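Local atomic coordinates of B-agarase (Saccharophagus degradans, PDB entry 4BQ2), a protein that hydrolyses the beta-linkages of agarose as an exo-acting beta-agarase of glycoside hydrolase family 50. Residues Gly666-Ala671 with Gly677-Asp682. Sequence-based numbering, arbitrary orientation.
Sequences GLIHAA and GEMYKD
Met679 reaches from its helix to the extended chain at Ile668, His669 and Ala670, and illustrates how one methionine side chain can bridge a loop and the helix that follows it. The end of the side chain does all the touching. Its methyl CE lies 3.7 Å from CG2 of Ile668, while SD sits 3.7 Å from CB of Ala670; the methyl serves Ile668 and the sulfur Ala670, whose CB atoms both point toward the helix. Between them the peptide of His669 presents its carbonyl, and Met679 CE rests 3.4 Å from His669 O, a van der Waals approach, with SD almost as near, 3.5 Å from that oxygen. The chain of Met679 runs out straight through chi2 (180°) and bends at chi3 (61°), which turns CE toward Ile668 while SD remains beside Ala670. In Ile668, CG2 stands anti to the backbone N, and this branch meets the methyl.

Behind this first shell, His669 sets off away from the helix, and its imidazole bonds back to its own loop: NE2 donates to Gly666 O at 2.7 Å, with the oxygen nearly in the ring plane but an N-H...O angle of only 131°. Gln85 binds Leu667 O and His669 N, and Gly656 pairs with the backbones of Ile668 and Ala670. The loop joins strand 648-652 to helix 673-688; Ile668 also packs on strand 84-92 of the N-terminal CBM-like region and His669 on strand 97-104, whereas Tyr680 packs on helix 729-739.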
ATOM      1  N   GLY A 666      -4.458  -5.478   6.342  1.00 18.65           N
ATOM      2  CA  GLY A 666      -3.941  -4.498   5.385  1.00 18.10           C
ATOM      3  C   GLY A 666      -3.760  -3.120   6.034  1.00 17.46           C
ATOM      4  O   GLY A 666      -3.690  -3.012   7.249  1.00 15.45           O
ATOM      5  N   LEU A 667      -3.720  -2.054   5.234  1.00 17.21           N
ATOM      6  CA  LEU A 667      -3.499  -0.692   5.772  1.00 16.21           C
ATOM      7  C   LEU A 667      -4.684  -0.042   6.516  1.00 14.86           C
ATOM      8  O   LEU A 667      -4.523   0.736   7.461  1.00 15.41           O
ATOM      9  CB  LEU A 667      -2.957   0.238   4.650  1.00 16.58           C
ATOM     10  CG  LEU A 667      -1.542  -0.201   4.225  1.00 19.35           C
ATOM     11  CD1 LEU A 667      -1.068   0.458   2.937  1.00 19.75           C
ATOM     12  CD2 LEU A 667      -0.521   0.033   5.354  1.00 20.74           C
ATOM     13  N   ILE A 668      -5.888  -0.356   6.080  1.00 14.83           N
ATOM     14  CA  ILE A 668      -7.082   0.219   6.652  1.00 15.98           C
ATOM     15  C   ILE A 668      -7.967  -0.957   7.032  1.00 15.57           C
ATOM     16  O   ILE A 668      -8.046  -1.936   6.287  1.00 16.23           O
ATOM     17  CB  ILE A 668      -7.806   1.176   5.667  1.00 16.42           C
ATOM     18  CG1 ILE A 668      -6.938   2.430   5.383  1.00 17.21           C
ATOM     19  CG2 ILE A 668      -9.209   1.513   6.201  1.00 16.64           C
ATOM     20  CD1 ILE A 668      -6.737   3.404   6.574  1.00 17.97           C
ATOM     21  N   HIS A 669      -8.570  -0.886   8.216  1.00 15.30           N
ATOM     22  CA  HIS A 669      -9.144  -2.081   8.879  1.00 15.71           C
ATOM     23  C   HIS A 669     -10.657  -1.949   9.093  1.00 16.31           C
ATOM     24  O   HIS A 669     -11.145  -0.892   9.528  1.00 16.39           O
ATOM     25  CB  HIS A 669      -8.471  -2.317  10.260  1.00 15.49           C
ATOM     26  CG  HIS A 669      -6.973  -2.474  10.216  1.00 16.98           C
ATOM     27  ND1 HIS A 669      -6.208  -2.576  11.358  1.00 17.60           N
ATOM     28  CD2 HIS A 669      -6.103  -2.533   9.176  1.00 16.79           C
ATOM     29  CE1 HIS A 669      -4.931  -2.707  11.026  1.00 18.25           C
ATOM     30  NE2 HIS A 669      -4.841  -2.677   9.705  1.00 17.70           N
ATOM     31  N   ALA A 670     -11.373  -3.039   8.829  1.00 16.29           N
ATOM     32  CA  ALA A 670     -12.799  -3.155   9.065  1.00 15.33           C
ATOM     33  C   ALA A 670     -13.038  -4.277  10.065  1.00 15.58           C
ATOM     34  O   ALA A 670     -12.144  -5.111  10.303  1.00 15.34           O
ATOM     35  CB  ALA A 670     -13.532  -3.465   7.758  1.00 15.61           C
ATOM     36  N   ALA A 671     -14.250  -4.313  10.604  1.00 15.43           N
ATOM     37  CA  ALA A 671     -14.624  -5.240  11.692  1.00 14.81           C
ATOM     38  C   ALA A 671     -14.988  -6.608  11.161  1.00 16.24           C
ATOM     39  O   ALA A 671     -15.011  -7.573  11.925  1.00 16.32           O
ATOM     40  CB  ALA A 671     -15.795  -4.676  12.473  1.00 14.15           C
ATOM     41  N   GLY A 677     -17.245  -3.850   3.202  1.00 14.92           N
ATOM     42  CA  GLY A 677     -18.146  -3.346   2.149  1.00 15.31           C
ATOM     43  C   GLY A 677     -18.694  -1.955   2.445  1.00 16.72           C
ATOM     44  O   GLY A 677     -18.697  -1.049   1.574  1.00 15.26           O
ATOM     45  N   GLU A 678     -19.151  -1.753   3.683  1.00 16.21           N
ATOM     46  CA  GLU A 678     -19.557  -0.393   4.100  1.00 18.03           C
ATOM     47  C   GLU A 678     -18.461   0.664   3.975  1.00 16.59           C
ATOM     48  O   GLU A 678     -18.688   1.743   3.437  1.00 16.56           O
ATOM     49  CB  GLU A 678     -20.099  -0.429   5.532  1.00 22.07           C
ATOM     50  CG  GLU A 678     -21.441  -1.164   5.600  1.00 27.54           C
ATOM     51  CD  GLU A 678     -22.529  -0.492   4.763  1.00 34.60           C
ATOM     52  OE1 GLU A 678     -22.549   0.761   4.697  1.00 38.37           O
ATOM     53  OE2 GLU A 678     -23.379  -1.203   4.157  1.00 40.89           O
ATOM     54  N   MET A 679     -17.259   0.339   4.441  1.00 16.06           N
ATOM     55  CA  MET A 679     -16.146   1.262   4.356  1.00 16.31           C
ATOM     56  C   MET A 679     -15.744   1.542   2.899  1.00 16.31           C
ATOM     57  O   MET A 679     -15.332   2.659   2.577  1.00 16.51           O
ATOM     58  CB  MET A 679     -14.981   0.758   5.189  1.00 16.44           C
ATOM     59  CG  MET A 679     -15.346   0.762   6.708  1.00 17.00           C
ATOM     60  SD  MET A 679     -14.016   0.167   7.766  1.00 17.79           S
ATOM     61  CE  MET A 679     -12.674   1.319   7.460  1.00 17.01           C
ATOM     62  N   TYR A 680     -15.874   0.546   2.030  1.00 15.55           N
ATOM     63  CA  TYR A 680     -15.609   0.759   0.588  1.00 16.24           C
ATOM     64  C   TYR A 680     -16.544   1.832   0.026  1.00 16.88           C
ATOM     65  O   TYR A 680     -16.121   2.751  -0.698  1.00 16.10           O
ATOM     66  CB  TYR A 680     -15.812  -0.536  -0.192  1.00 15.45           C
ATOM     67  CG  TYR A 680     -15.674  -0.397  -1.702  1.00 16.79           C
ATOM     68  CD1 TYR A 680     -16.745  -0.017  -2.509  1.00 15.81           C
ATOM     69  CD2 TYR A 680     -14.466  -0.718  -2.322  1.00 16.42           C
ATOM     70  CE1 TYR A 680     -16.601   0.084  -3.884  1.00 15.81           C
ATOM     71  CE2 TYR A 680     -14.311  -0.634  -3.695  1.00 15.63           C
ATOM     72  CZ  TYR A 680     -15.372  -0.222  -4.460  1.00 16.68           C
ATOM     73  OH  TYR A 680     -15.193  -0.167  -5.818  1.00 16.65           O
ATOM     74  N   LYS A 681     -17.823   1.686   0.331  1.00 17.36           N
ATOM     75  CA  LYS A 681     -18.829   2.643  -0.098  1.00 18.21           C
ATOM     76  C   LYS A 681     -18.567   4.070   0.405  1.00 18.92           C
ATOM     77  O   LYS A 681     -18.748   5.048  -0.342  1.00 18.43           O
ATOM     78  CB  LYS A 681     -20.222   2.139   0.279  1.00 16.77           C
ATOM     79  CG  LYS A 681     -20.652   0.943  -0.586  1.00 16.62           C
ATOM     80  CD  LYS A 681     -22.088   0.526  -0.331  1.00 16.74           C
ATOM     81  CE  LYS A 681     -22.306   0.011   1.084  1.00 18.06           C
ATOM     82  NZ  LYS A 681     -23.589  -0.708   1.081  1.00 17.49           N
ATOM     83  N   ASP A 682     -18.091   4.180   1.640  1.00 18.22           N
ATOM     84  CA  ASP A 682     -17.742   5.486   2.210  1.00 19.76           C
ATOM     85  C   ASP A 682     -16.554   6.108   1.510  1.00 19.37           C
ATOM     86  O   ASP A 682     -16.571   7.310   1.194  1.00 17.61           O
ATOM     87  CB  ASP A 682     -17.380   5.400   3.699  1.00 19.91           C
ATOM     88  CG  ASP A 682     -18.584   5.111   4.618  1.00 21.96           C
ATOM     89  OD1 ASP A 682     -19.773   5.219   4.243  1.00 21.54           O
ATOM     90  OD2 ASP A 682     -18.301   4.743   5.765  1.00 25.17           O
TER